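Glyoxalase 3 (Candida albicans, PDB 4LRU) converts methylglyoxal to D-lactate in a single glutathione-independent step, detoxifying the methylglyoxal that the yeast's own metabolism generates. Local coordinates at residues Phe36-Lys41 with Lys227-Val232. Sequence-based numbering, arbitrary orientation.
Sequences FEVFRK and KTAEDV. With EDO (1,2-ethanediol), chain B.
Ala-229 meets two side chains of the facing helix at once. Its CB lies 3.6 Å from Val-38 CG1, and the same methyl sits over one face of the Phe-39 ring, 4.2 Å from the ring centroid and 25° off the normal, which qualifies as a CH-pi contact. Val-232 follows one turn after Ala-229 and brings its CG1 to 3.9 Å from Phe-39 CZ, the two side chains crossing at roughly a right angle. Torsions explain the aim: Val-38 holds CG1 anti to the backbone N (chi1 169°), which sends that branch to Ala-229 and leaves CG2 beside an ethanediol, probably from the crystallisation liquor, whose O1 accepts a hydrogen bond from Lys-41 NZ. The small alanine is consistent with the 6.4 Å between the CA atoms of Val-38 and Ala-229. The short segments have a signed crossing angle of -34°.

Beneath, Phe-39 rests on Ile-46 of strand 45-50 and Val-232 on Val-134 and Ser-136 of strand 134-138, so the contact joins two helices packed on the same face of the central sheet of this DJ-1-family fold. Two salt bridges stay within their own helices: Arg-40 grips Glu-37 side-on through NE and NH2, and Lys-227 NZ reaches the syn lone pair of Asp-231 OD2, Thr-210 OG1 bonding both latter atoms. With no hydrogen bond or salt bridge crossing between the segments, what joins them here is apolar contact and one CH-pi interaction, with 212 Å² of surface buried.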
# COMPACT_ATOMS: atom_id res chain seq x y z
N PHE A 36 0.68 9.47 3.99
CA PHE A 36 -0.28 10.38 4.59
C PHE A 36 0.31 11.80 4.62
O PHE A 36 -0.33 12.77 4.22
CB PHE A 36 -0.68 9.94 6.01
CG PHE A 36 -1.63 10.89 6.69
CD1 PHE A 36 -3.00 10.82 6.46
CD2 PHE A 36 -1.16 11.90 7.51
CE1 PHE A 36 -3.87 11.69 7.08
CE2 PHE A 36 -2.02 12.79 8.12
CZ PHE A 36 -3.38 12.69 7.90
N GLU A 37 1.53 11.91 5.11
CA GLU A 37 2.12 13.24 5.28
C GLU A 37 2.43 13.90 3.94
O GLU A 37 2.27 15.12 3.81
CB GLU A 37 3.37 13.17 6.16
CG GLU A 37 3.08 12.93 7.64
CD GLU A 37 2.45 14.14 8.28
OE1 GLU A 37 3.18 15.11 8.57
OE2 GLU A 37 1.22 14.14 8.47
N VAL A 38 2.90 13.13 2.97
CA VAL A 38 3.19 13.68 1.64
C VAL A 38 1.91 14.25 1.02
O VAL A 38 1.88 15.38 0.54
CB VAL A 38 3.79 12.61 0.71
CG1 VAL A 38 3.83 13.10 -0.73
CG2 VAL A 38 5.17 12.24 1.20
N PHE A 39 0.85 13.45 1.05
CA PHE A 39 -0.42 13.89 0.49
C PHE A 39 -1.04 15.03 1.30
O PHE A 39 -1.66 15.93 0.73
CB PHE A 39 -1.37 12.71 0.38
CG PHE A 39 -0.93 11.63 -0.58
CD1 PHE A 39 -0.48 11.94 -1.85
CD2 PHE A 39 -1.03 10.30 -0.24
CE1 PHE A 39 -0.09 10.96 -2.73
CE2 PHE A 39 -0.65 9.31 -1.11
CZ PHE A 39 -0.19 9.63 -2.37
N ARG A 40 -0.88 15.01 2.61
CA ARG A 40 -1.39 16.09 3.45
C ARG A 40 -0.70 17.41 3.09
O ARG A 40 -1.35 18.44 2.93
CB ARG A 40 -1.20 15.79 4.93
CG ARG A 40 -1.79 16.85 5.85
CD ARG A 40 -1.47 16.61 7.32
NE ARG A 40 -0.03 16.62 7.59
CZ ARG A 40 0.73 17.71 7.63
NH1 ARG A 40 0.19 18.92 7.45
NH2 ARG A 40 2.03 17.61 7.87
N LYS A 41 0.62 17.37 3.00
CA LYS A 41 1.38 18.58 2.71
C LYS A 41 1.05 19.12 1.32
O LYS A 41 1.03 20.33 1.09
CB LYS A 41 2.89 18.35 2.86
CG LYS A 41 3.33 18.20 4.31
CD LYS A 41 4.71 17.55 4.43
CE LYS A 41 4.94 17.02 5.84
NZ LYS A 41 6.27 16.37 6.01
N LYS A 227 8.87 8.34 -1.69
CA LYS A 227 9.06 8.52 -3.13
C LYS A 227 7.84 8.00 -3.87
O LYS A 227 7.46 8.56 -4.89
CB LYS A 227 10.33 7.79 -3.60
CG LYS A 227 10.76 8.19 -5.01
CD LYS A 227 12.04 7.46 -5.42
CE LYS A 227 12.60 8.02 -6.74
NZ LYS A 227 11.72 7.72 -7.90
N THR A 228 7.22 6.92 -3.38
CA THR A 228 6.04 6.37 -4.05
C THR A 228 4.93 7.43 -4.05
O THR A 228 4.33 7.70 -5.08
CB THR A 228 5.53 5.08 -3.39
OG1 THR A 228 6.59 4.12 -3.29
CG2 THR A 228 4.41 4.47 -4.23
N ALA A 229 4.69 8.05 -2.90
CA ALA A 229 3.71 9.12 -2.80
C ALA A 229 4.05 10.32 -3.68
O ALA A 229 3.18 10.87 -4.36
CB ALA A 229 3.54 9.56 -1.36
N GLU A 230 5.32 10.73 -3.68
CA GLU A 230 5.74 11.84 -4.52
C GLU A 230 5.53 11.49 -5.98
O GLU A 230 5.11 12.34 -6.77
CB GLU A 230 7.21 12.20 -4.26
CG GLU A 230 7.49 12.74 -2.87
CD GLU A 230 8.97 13.03 -2.65
OE1 GLU A 230 9.80 12.39 -3.34
OE2 GLU A 230 9.31 13.89 -1.79
N ASP A 231 5.82 10.26 -6.36
CA ASP A 231 5.70 9.86 -7.77
C ASP A 231 4.23 9.63 -8.17
O ASP A 231 3.88 9.75 -9.35
CB ASP A 231 6.55 8.61 -8.02
CG ASP A 231 8.05 8.91 -8.06
OD1 ASP A 231 8.43 10.10 -8.23
OD2 ASP A 231 8.85 7.96 -7.95
N VAL A 232 3.37 9.33 -7.20
CA VAL A 232 1.94 9.37 -7.43
C VAL A 232 1.51 10.79 -7.82
O VAL A 232 0.82 10.99 -8.82
CB VAL A 232 1.14 8.89 -6.19
CG1 VAL A 232 -0.33 9.29 -6.29
CG2 VAL A 232 1.27 7.38 -6.04
C1 EDO B . 7.63 13.34 3.92
O1 EDO B . 6.75 14.47 3.86
C2 EDO B . 7.19 12.38 5.02
O2 EDO B . 6.98 13.09 6.24